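Similar to yteR (Bacilus subtilis) (Clostridium acetobutylicum, PDB 4WU0) probably hydrolyses unsaturated rhamnogalacturonan fragments released from pectin, as a family 105 glycoside hydrolase similar to YteR. Local coordinates at residues E70-D75 with H119-P124; P124-L129 with A177-K182; G131-A136 with M202-M207. All coordinates share one frame; numbering follows the deposited sequence.

Contact 1: E70-D75 with H119-P124; sequences EEYNID and HKNIYP
Asn73 and Lys120 form a single beta bridge between two loops, an isolated piece of strand-like pairing that goes no further. On its two flanks, Asn121 N donates to Tyr72 O at 3.0 Å, coming in from above the carbonyl plane, and Ile74 N donates straighter to His119 O at 2.9 Å. Tyr72 O also receives a CA-H contact from Lys120. Beyond the bridge, the extended Lys120 chain lies alongside Asn73, with Lys120 CE 3.4 Å from Asn73 OD1. That amide oxygen is held by its own loop, accepting from Asp75 N in an Asx turn. Asn73 ND2, Lys120 NZ and Asp75 OD2 then share one water, while a second water connects Asp75 OD2 to His119 NE2, meeting the imidazole in plane at its edge. With CG anti to the backbone N (chi1 -168°), His119 swings its ring back toward Ile74, and Ile74 CG2 sits 3.4 Å from His119 ND1. At the far end a water bridges Glu70 O and Asn121 ND2. The contact joins the loop before helix 80-90 to the one before strand 126-128; Tyr72 leans on helix 93-108, Asp75 packs on Met134 of helix 129-146, and the His119 ring stacks on Trp128.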
loop_
_atom_site.group_PDB
_atom_site.type_symbol
_atom_site.label_atom_id
_atom_site.label_comp_id
_atom_site.label_asym_id
_atom_site.label_seq_id
_atom_site.Cartn_x
_atom_site.Cartn_y
_atom_site.Cartn_z
ATOM N N GLU A 70 -4.117 -20.724 7.284
ATOM C CA GLU A 70 -3.173 -21.178 8.286
ATOM C C GLU A 70 -1.720 -20.744 8.053
ATOM O O GLU A 70 -0.878 -20.943 8.924
ATOM C CB GLU A 70 -3.254 -22.708 8.430
ATOM C CG GLU A 70 -4.551 -23.190 9.068
ATOM C CD GLU A 70 -5.746 -23.186 8.117
ATOM O OE1 GLU A 70 -5.562 -23.013 6.886
ATOM O OE2 GLU A 70 -6.880 -23.367 8.613
ATOM N N GLU A 71 -1.418 -20.140 6.914
ATOM C CA GLU A 71 -0.098 -19.551 6.729
ATOM C C GLU A 71 0.052 -18.262 7.525
ATOM O O GLU A 71 1.170 -17.816 7.770
ATOM C CB GLU A 71 0.171 -19.288 5.244
ATOM C CG GLU A 71 0.457 -20.596 4.518
ATOM C CD GLU A 71 0.575 -20.453 3.018
ATOM O OE1 GLU A 71 0.420 -19.317 2.498
ATOM O OE2 GLU A 71 0.823 -21.498 2.366
ATOM N N TYR A 72 -1.080 -17.664 7.892
ATOM C CA TYR A 72 -1.122 -16.397 8.624
ATOM C C TYR A 72 -0.153 -15.382 7.985
ATOM O O TYR A 72 0.755 -14.864 8.620
ATOM C CB TYR A 72 -0.887 -16.626 10.131
ATOM C CG TYR A 72 -2.104 -17.268 10.773
ATOM C CD1 TYR A 72 -3.289 -16.564 10.875
ATOM C CD2 TYR A 72 -2.088 -18.583 11.213
ATOM C CE1 TYR A 72 -4.410 -17.121 11.420
ATOM C CE2 TYR A 72 -3.216 -19.160 11.765
ATOM C CZ TYR A 72 -4.374 -18.419 11.861
ATOM O OH TYR A 72 -5.499 -18.989 12.405
ATOM N N ASN A 73 -0.394 -15.121 6.709
ATOM C CA ASN A 73 0.381 -14.176 5.912
ATOM C C ASN A 73 -0.452 -12.906 5.799
ATOM O O ASN A 73 -1.529 -12.936 5.215
ATOM C CB ASN A 73 0.647 -14.782 4.524
ATOM C CG ASN A 73 1.451 -13.872 3.611
ATOM O OD1 ASN A 73 1.533 -12.656 3.820
ATOM N ND2 ASN A 73 2.025 -14.459 2.555
ATOM N N ILE A 74 -0.006 -11.795 6.387
ATOM C CA ILE A 74 -0.839 -10.601 6.389
ATOM C C ILE A 74 -1.110 -10.079 4.968
ATOM O O ILE A 74 -2.163 -9.466 4.729
ATOM C CB ILE A 74 -0.251 -9.482 7.299
ATOM C CG1 ILE A 74 -1.337 -8.533 7.792
ATOM C CG2 ILE A 74 0.854 -8.706 6.598
ATOM C CD1 ILE A 74 -2.192 -9.114 8.873
ATOM N N ASP A 75 -0.192 -10.335 4.046
ATOM C CA ASP A 75 -0.341 -9.906 2.644
ATOM C C ASP A 75 -1.606 -10.459 2.041
ATOM O O ASP A 75 -2.205 -9.827 1.161
ATOM C CB ASP A 75 0.809 -10.354 1.738
ATOM C CG ASP A 75 2.102 -9.640 2.008
ATOM O OD1 ASP A 75 2.101 -8.572 2.640
ATOM O OD2 ASP A 75 3.145 -10.160 1.580
ATOM N N HIS A 119 3.817 -9.809 10.765
ATOM C CA HIS A 119 3.757 -9.694 9.317
ATOM C C HIS A 119 3.361 -11.043 8.654
ATOM O O HIS A 119 2.477 -11.088 7.769
ATOM C CB HIS A 119 5.085 -9.198 8.776
ATOM C CG HIS A 119 4.984 -8.787 7.352
ATOM N ND1 HIS A 119 4.132 -7.779 6.952
ATOM C CD2 HIS A 119 5.550 -9.284 6.229
ATOM C CE1 HIS A 119 4.187 -7.667 5.638
ATOM N NE2 HIS A 119 5.041 -8.566 5.178
ATOM N N LYS A 120 3.997 -12.136 9.071
ATOM C CA LYS A 120 3.609 -13.470 8.637
ATOM C C LYS A 120 3.985 -14.452 9.739
ATOM O O LYS A 120 4.848 -14.162 10.574
ATOM C CB LYS A 120 4.336 -13.937 7.365
ATOM C CG LYS A 120 4.243 -13.005 6.165
ATOM C CD LYS A 120 4.903 -13.622 4.927
ATOM C CE LYS A 120 4.888 -12.649 3.759
ATOM N NZ LYS A 120 5.505 -13.262 2.565
ATOM N N ASN A 121 3.384 -15.631 9.723
ATOM C CA ASN A 121 3.800 -16.680 10.658
ATOM C C ASN A 121 5.305 -16.972 10.547
ATOM O O ASN A 121 5.959 -17.267 11.566
ATOM C CB ASN A 121 2.991 -17.968 10.422
ATOM C CG ASN A 121 2.434 -18.574 11.702
ATOM O OD1 ASN A 121 2.406 -17.948 12.766
ATOM N ND2 ASN A 121 1.961 -19.805 11.591
ATOM N N ILE A 122 5.865 -16.863 9.336
ATOM C CA ILE A 122 7.294 -17.146 9.141
ATOM C C ILE A 122 8.187 -15.989 9.587
ATOM O O ILE A 122 9.421 -16.117 9.584
ATOM C CB ILE A 122 7.664 -17.493 7.670
ATOM C CG1 ILE A 122 7.279 -16.350 6.736
ATOM C CG2 ILE A 122 7.052 -18.830 7.252
ATOM C CD1 ILE A 122 7.846 -16.517 5.346
ATOM N N TYR A 123 7.558 -14.886 9.990
ATOM C CA TYR A 123 8.268 -13.715 10.512
ATOM C C TYR A 123 7.806 -13.381 11.929
ATOM O O TYR A 123 7.238 -12.317 12.207
ATOM C CB TYR A 123 8.076 -12.517 9.582
ATOM C CG TYR A 123 8.631 -12.724 8.189
ATOM C CD1 TYR A 123 9.932 -13.186 7.999
ATOM C CD2 TYR A 123 7.856 -12.482 7.076
ATOM C CE1 TYR A 123 10.444 -13.392 6.720
ATOM C CE2 TYR A 123 8.357 -12.695 5.784
ATOM C CZ TYR A 123 9.647 -13.145 5.623
ATOM O OH TYR A 123 10.134 -13.345 4.349
ATOM N N PRO A 124 8.051 -14.302 12.846
ATOM C CA PRO A 124 7.499 -14.114 14.191
ATOM C C PRO A 124 8.051 -12.876 14.857
ATOM O O PRO A 124 9.236 -12.596 14.714
ATOM C CB PRO A 124 7.967 -15.360 14.936
ATOM C CG PRO A 124 9.173 -15.804 14.208
ATOM C CD PRO A 124 8.908 -15.494 12.763
HETATM O O HOH W 1 1.924 -21.285 9.268
HETATM O O HOH W 2 3.723 -17.556 7.053
HETATM O O HOH W 3 3.373 -12.648 0.668
HETATM O O HOH W 4 5.474 -9.474 2.532
#

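Contact 2: P124-L129 with A177-K182; sequences PHQIWL and AYDESK
His125 O takes the backbone N-H of Glu180 at 2.9 Å, and next to it Ile127 and Tyr178 form a hydrogen-bonded antiparallel pair. Ile127 N reaches Tyr178 O at 2.9 Å in the carbonyl plane; the return bond, Tyr178 N to Ile127 O, is more bent, with an angle of 137° at the hydrogen. Gln126 with Asp179 and Trp128 with Ala177 are the non-hydrogen-bonded pairs on either side, completing a two-stranded ribbon. Past the strands, Asp179 OD1 accepts from both Ser181 N and Ser181 OG, the latter at 2.8 Å, and both come from the same face of the carboxylate. The Ser181 N bond makes an Asx turn that overlaps the type I turn from Asp179 to Lys182, which Lys182 N to Asp179 O closes. Asp179 OD2 takes the backbone N-H groups of Thr183 and Glu184, and a water ties it to Pro124 O and Gln126 NE2. Gln126 NE2 also bonds Glu184, whereas Gln126 OE1 receives Trp128 NE1 at 3.0 Å, on a lone pair and in the plane of the indole. That bond sets which way the Gln126 amide is turned. Ala177 CB lies over the face of the five-membered ring of Trp128, 4.0 Å from its centroid, a CH-pi contact. On the other side of the ribbon, Ile127 and Tyr178 run side by side, Ile127 CD1 touching the ring edge at Tyr178 CD2 (4.0 Å). His125, its CG beside the backbone N (chi1 -41°), brings CD2 to within 3.7 Å of Ser181 CB. Ile127 and Tyr178 rest on helix 152-166, and strand 126-128 leads straight into helix 129-146, whose first residue, Leu129, packs against helix 199-215.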
loop_
_atom_site.group_PDB
_atom_site.type_symbol
_atom_site.label_atom_id
_atom_site.label_comp_id
_atom_site.label_asym_id
_atom_site.label_seq_id
_atom_site.Cartn_x
_atom_site.Cartn_y
_atom_site.Cartn_z
ATOM N N PRO A 124 8.051 -14.302 12.846
ATOM C CA PRO A 124 7.499 -14.114 14.191
ATOM C C PRO A 124 8.051 -12.876 14.857
ATOM O O PRO A 124 9.236 -12.596 14.714
ATOM C CB PRO A 124 7.967 -15.360 14.936
ATOM C CG PRO A 124 9.173 -15.804 14.208
ATOM C CD PRO A 124 8.908 -15.494 12.763
ATOM N N HIS A 125 7.182 -12.157 15.564
ATOM C CA HIS A 125 7.541 -10.987 16.367
ATOM C C HIS A 125 7.860 -9.764 15.528
ATOM O O HIS A 125 8.347 -8.780 16.070
ATOM C CB HIS A 125 8.725 -11.280 17.304
ATOM C CG HIS A 125 8.666 -12.628 17.946
ATOM N ND1 HIS A 125 7.656 -13.001 18.803
ATOM C CD2 HIS A 125 9.475 -13.703 17.826
ATOM C CE1 HIS A 125 7.853 -14.248 19.199
ATOM N NE2 HIS A 125 8.954 -14.693 18.626
ATOM N N GLN A 126 7.565 -9.813 14.228
ATOM C CA GLN A 126 7.972 -8.745 13.310
ATOM C C GLN A 126 6.806 -7.884 12.849
ATOM O O GLN A 126 5.750 -8.392 12.484
ATOM C CB GLN A 126 8.683 -9.324 12.089
ATOM C CG GLN A 126 9.975 -10.017 12.447
ATOM C CD GLN A 126 10.634 -10.709 11.287
ATOM O OE1 GLN A 126 10.587 -10.237 10.137
ATOM N NE2 GLN A 126 11.251 -11.856 11.569
ATOM N N ILE A 127 7.021 -6.572 12.858
ATOM C CA ILE A 127 6.091 -5.628 12.268
ATOM C C ILE A 127 6.796 -5.012 11.069
ATOM O O ILE A 127 7.840 -4.392 11.228
ATOM C CB ILE A 127 5.712 -4.494 13.227
ATOM C CG1 ILE A 127 5.064 -5.066 14.496
ATOM C CG2 ILE A 127 4.765 -3.508 12.522
ATOM C CD1 ILE A 127 4.890 -4.051 15.614
ATOM N N TRP A 128 6.246 -5.185 9.873
ATOM C CA TRP A 128 6.736 -4.473 8.687
ATOM C C TRP A 128 5.691 -3.446 8.269
ATOM O O TRP A 128 4.477 -3.708 8.362
ATOM C CB TRP A 128 6.954 -5.398 7.492
ATOM C CG TRP A 128 7.844 -6.607 7.656
ATOM C CD1 TRP A 128 8.265 -7.211 8.813
ATOM C CD2 TRP A 128 8.381 -7.384 6.580
ATOM N NE1 TRP A 128 9.043 -8.313 8.507
ATOM C CE2 TRP A 128 9.122 -8.440 7.145
ATOM C CE3 TRP A 128 8.301 -7.287 5.189
ATOM C CZ2 TRP A 128 9.782 -9.388 6.367
ATOM C CZ3 TRP A 128 8.957 -8.219 4.425
ATOM C CH2 TRP A 128 9.686 -9.261 5.007
ATOM N N LEU A 129 6.145 -2.277 7.823
ATOM C CA LEU A 129 5.203 -1.214 7.459
ATOM C C LEU A 129 4.196 -1.710 6.424
ATOM O O LEU A 129 3.011 -1.329 6.483
ATOM C CB LEU A 129 5.933 0.017 6.904
ATOM C CG LEU A 129 6.771 0.848 7.878
ATOM C CD1 LEU A 129 7.380 2.033 7.203
ATOM C CD2 LEU A 129 5.914 1.280 9.064
ATOM N N ALA A 177 11.048 -2.228 8.829
ATOM C CA ALA A 177 10.615 -3.304 9.711
ATOM C C ALA A 177 11.256 -3.251 11.087
ATOM O O ALA A 177 12.294 -2.599 11.304
ATOM C CB ALA A 177 10.919 -4.657 9.069
ATOM N N TYR A 178 10.634 -4.011 11.990
ATOM C CA TYR A 178 10.950 -4.062 13.411
ATOM C C TYR A 178 10.810 -5.513 13.860
ATOM O O TYR A 178 9.811 -6.152 13.542
ATOM C CB TYR A 178 9.945 -3.185 14.166
ATOM C CG TYR A 178 9.919 -3.323 15.663
ATOM C CD1 TYR A 178 11.019 -2.991 16.437
ATOM C CD2 TYR A 178 8.770 -3.759 16.311
ATOM C CE1 TYR A 178 10.984 -3.109 17.823
ATOM C CE2 TYR A 178 8.724 -3.868 17.693
ATOM C CZ TYR A 178 9.830 -3.536 18.440
ATOM O OH TYR A 178 9.771 -3.649 19.818
ATOM N N ASP A 179 11.807 -6.029 14.579
ATOM C CA ASP A 179 11.738 -7.347 15.196
ATOM C C ASP A 179 11.724 -7.163 16.713
ATOM O O ASP A 179 12.743 -6.865 17.324
ATOM C CB ASP A 179 12.943 -8.202 14.815
ATOM C CG ASP A 179 12.857 -9.607 15.369
ATOM O OD1 ASP A 179 11.902 -9.914 16.104
ATOM O OD2 ASP A 179 13.757 -10.411 15.085
ATOM N N GLU A 180 10.562 -7.350 17.310
ATOM C CA GLU A 180 10.390 -7.169 18.749
ATOM C C GLU A 180 11.332 -8.068 19.548
ATOM O O GLU A 180 11.746 -7.725 20.657
ATOM C CB GLU A 180 8.933 -7.489 19.078
ATOM C CG GLU A 180 8.567 -7.550 20.501
ATOM C CD GLU A 180 7.075 -7.592 20.639
ATOM O OE1 GLU A 180 6.498 -8.710 20.690
ATOM O OE2 GLU A 180 6.491 -6.493 20.644
ATOM N N SER A 181 11.690 -9.210 18.965
ATOM C CA SER A 181 12.523 -10.184 19.648
ATOM C C SER A 181 13.991 -9.845 19.447
ATOM O O SER A 181 14.848 -10.371 20.144
ATOM C CB SER A 181 12.220 -11.594 19.143
ATOM O OG SER A 181 12.806 -11.841 17.883
ATOM N N LYS A 182 14.250 -8.965 18.484
ATOM C CA LYS A 182 15.595 -8.513 18.139
ATOM C C LYS A 182 16.535 -9.681 17.810
ATOM O O LYS A 182 17.738 -9.613 18.067
ATOM C CB LYS A 182 16.186 -7.642 19.258
ATOM C CG LYS A 182 15.344 -6.400 19.615
ATOM C CD LYS A 182 16.073 -5.488 20.595
ATOM C CE LYS A 182 15.110 -4.577 21.360
ATOM N NZ LYS A 182 15.772 -3.936 22.554
HETATM O O HOH W 5 11.900 -12.716 14.406
HETATM O O HOH W 6 5.628 -11.392 19.476
#

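Contact 3: G131-A136 with M202-M207; sequences GLYMGA and MGWYVM
Tyr133 reaches across from helix 129-146 to meet Trp204 and Met207 of helix 199-215. Its CB lies 3.7 Å from Trp204 O, so the side chain starts out directly against the opposing backbone. CG is anti to the backbone N (chi1 -176°), which carries the ring over toward the second helix. Along one side of the ring, Tyr133 CD2 is 3.5 Å from both CE3 and CZ3 of Trp204, and CE2 follows close to CZ3. The two ring planes are 29° apart but slid past each other, with centroids 5.1 Å apart, so the rings barely overlap, and the contact is carbon against carbon along their near sides. Along the other side, Tyr133 CD1 lies 3.7 Å from Met207 CG. Further out, CE1, CZ and the hydroxyl OH of Tyr133 all face Met207 SD, but CE1 and the sulfur are modelled too close together, so this end of the Met-aromatic contact is doubtful. The helix segments approach to 7.9 Å and run in the same general direction, 41° apart, near the centre of the chain, consistent with neighbouring inner helices of the (α/α)6 barrel expected of this family. Lys81 makes a cation-pi contact with the Tyr133 ring and also bonds Tyr133 O. Next along the helix, Met134 bends at its second torsion and sets its CE squarely over the six-membered ring of Trp204, 3.6 Å from the centroid, in a CH-pi contact. Leu132 lies alongside Tyr205, with Leu132 CG against the ring edge at Tyr205 CE1 (4.1 Å), while the Tyr205 hydroxyl is bonded to Phe159 O of helix 152-166.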
loop_
_atom_site.group_PDB
_atom_site.type_symbol
_atom_site.label_atom_id
_atom_site.label_comp_id
_atom_site.label_asym_id
_atom_site.label_seq_id
_atom_site.Cartn_x
_atom_site.Cartn_y
_atom_site.Cartn_z
ATOM N N GLY A 131 2.595 -4.325 6.127
ATOM C CA GLY A 131 1.465 -5.016 6.711
ATOM C C GLY A 131 0.334 -4.142 7.199
ATOM O O GLY A 131 -0.807 -4.583 7.276
ATOM N N LEU A 132 0.649 -2.905 7.581
ATOM C CA LEU A 132 -0.384 -1.988 8.016
ATOM C C LEU A 132 -1.362 -1.694 6.901
ATOM O O LEU A 132 -2.534 -1.455 7.157
ATOM C CB LEU A 132 0.229 -0.687 8.546
ATOM C CG LEU A 132 0.682 -0.744 10.006
ATOM C CD1 LEU A 132 -0.516 -0.876 10.930
ATOM C CD2 LEU A 132 1.689 -1.864 10.247
ATOM N N TYR A 133 -0.888 -1.711 5.660
ATOM C CA TYR A 133 -1.756 -1.481 4.511
ATOM C C TYR A 133 -2.533 -2.747 4.183
ATOM O O TYR A 133 -3.727 -2.679 3.888
ATOM C CB TYR A 133 -0.940 -1.081 3.280
ATOM C CG TYR A 133 -1.799 -0.741 2.089
ATOM C CD1 TYR A 133 -2.507 0.443 2.045
ATOM C CD2 TYR A 133 -1.920 -1.610 1.021
ATOM C CE1 TYR A 133 -3.278 0.746 0.965
ATOM C CE2 TYR A 133 -2.692 -1.309 -0.069
ATOM C CZ TYR A 133 -3.364 -0.127 -0.104
ATOM O OH TYR A 133 -4.132 0.197 -1.212
ATOM N N MET A 134 -1.866 -3.904 4.239
ATOM C CA MET A 134 -2.509 -5.158 3.827
ATOM C C MET A 134 -3.565 -5.635 4.814
ATOM O O MET A 134 -4.576 -6.241 4.428
ATOM C CB MET A 134 -1.487 -6.283 3.677
ATOM C CG MET A 134 -0.217 -5.901 2.939
ATOM S SD MET A 134 -0.525 -5.281 1.299
ATOM C CE MET A 134 1.146 -4.730 0.884
ATOM N N GLY A 135 -3.275 -5.436 6.092
ATOM C CA GLY A 135 -4.008 -6.077 7.175
ATOM C C GLY A 135 -4.915 -5.119 7.905
ATOM O O GLY A 135 -6.105 -5.154 7.709
ATOM N N ALA A 136 -4.328 -4.261 8.731
ATOM C CA ALA A 136 -5.104 -3.297 9.499
ATOM C C ALA A 136 -6.047 -2.478 8.631
ATOM O O ALA A 136 -7.197 -2.252 9.012
ATOM C CB ALA A 136 -4.181 -2.384 10.265
ATOM N N MET A 202 7.395 3.292 3.374
ATOM C CA MET A 202 6.732 4.513 3.804
ATOM C C MET A 202 5.460 4.762 3.016
ATOM O O MET A 202 4.479 5.224 3.566
ATOM C CB MET A 202 7.650 5.727 3.688
ATOM C CG MET A 202 8.623 5.880 4.833
ATOM S SD MET A 202 7.836 6.207 6.434
ATOM C CE MET A 202 7.079 7.824 6.210
ATOM N N GLY A 203 5.473 4.476 1.719
ATOM C CA GLY A 203 4.278 4.605 0.897
ATOM C C GLY A 203 3.123 3.759 1.431
ATOM O O GLY A 203 1.997 4.230 1.523
ATOM N N TRP A 204 3.390 2.503 1.779
ATOM C CA TRP A 204 2.353 1.654 2.347
ATOM C C TRP A 204 1.743 2.296 3.585
ATOM O O TRP A 204 0.530 2.317 3.758
ATOM C CB TRP A 204 2.906 0.300 2.761
ATOM C CG TRP A 204 3.308 -0.663 1.630
ATOM C CD1 TRP A 204 4.481 -1.368 1.546
ATOM C CD2 TRP A 204 2.534 -1.059 0.482
ATOM N NE1 TRP A 204 4.478 -2.165 0.438
ATOM C CE2 TRP A 204 3.305 -1.982 -0.241
ATOM C CE3 TRP A 204 1.268 -0.723 -0.007
ATOM C CZ2 TRP A 204 2.869 -2.559 -1.422
ATOM C CZ3 TRP A 204 0.836 -1.312 -1.175
ATOM C CH2 TRP A 204 1.630 -2.223 -1.866
ATOM N N TYR A 205 2.605 2.804 4.461
ATOM C CA TYR A 205 2.133 3.325 5.734
ATOM C C TYR A 205 1.294 4.591 5.538
ATOM O O TYR A 205 0.250 4.747 6.186
ATOM C CB TYR A 205 3.293 3.586 6.697
ATOM C CG TYR A 205 2.864 3.862 8.118
ATOM C CD1 TYR A 205 2.294 2.875 8.903
ATOM C CD2 TYR A 205 3.064 5.105 8.686
ATOM C CE1 TYR A 205 1.895 3.128 10.224
ATOM C CE2 TYR A 205 2.697 5.354 10.004
ATOM C CZ TYR A 205 2.109 4.367 10.754
ATOM O OH TYR A 205 1.717 4.626 12.035
ATOM N N VAL A 206 1.730 5.507 4.672
ATOM C CA VAL A 206 0.906 6.704 4.450
ATOM C C VAL A 206 -0.408 6.416 3.713
ATOM O O VAL A 206 -1.444 7.008 4.030
ATOM C CB VAL A 206 1.676 7.903 3.834
ATOM C CG1 VAL A 206 2.754 8.362 4.790
ATOM C CG2 VAL A 206 2.269 7.582 2.486
ATOM N N MET A 207 -0.402 5.483 2.766
ATOM C CA MET A 207 -1.664 5.063 2.171
ATOM C C MET A 207 -2.570 4.436 3.215
ATOM O O MET A 207 -3.778 4.703 3.235
ATOM C CB MET A 207 -1.477 4.052 1.065
ATOM C CG MET A 207 -2.741 3.780 0.364
ATOM S SD MET A 207 -2.422 2.721 -1.031
ATOM C CE MET A 207 -1.307 3.765 -1.824
#

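In the fold
Contacts 1 and 2 follow one another along the chain and share Pro124, their centres about 12 Å apart; His119 N probably bonds Gln126 O between them. Contact 3 lies about 16 Å from contact 1 and 15 Å from contact 2, centre to centre, and much deeper, about 5 Å from the chain's centre. Contacts 2 and 3 interleave: each ribbon strand precedes one helix of contact 3, strand 126-128 directly and strand 177-179 after a loop of about twenty residues. Contact 1 sets the loop before helix 80-90 against helix 129-146, where Ile74 and Asp75 pack on Met134. Loops and ribbon are thus tied to the helical core, consistent with this family's (α/α)6 barrel.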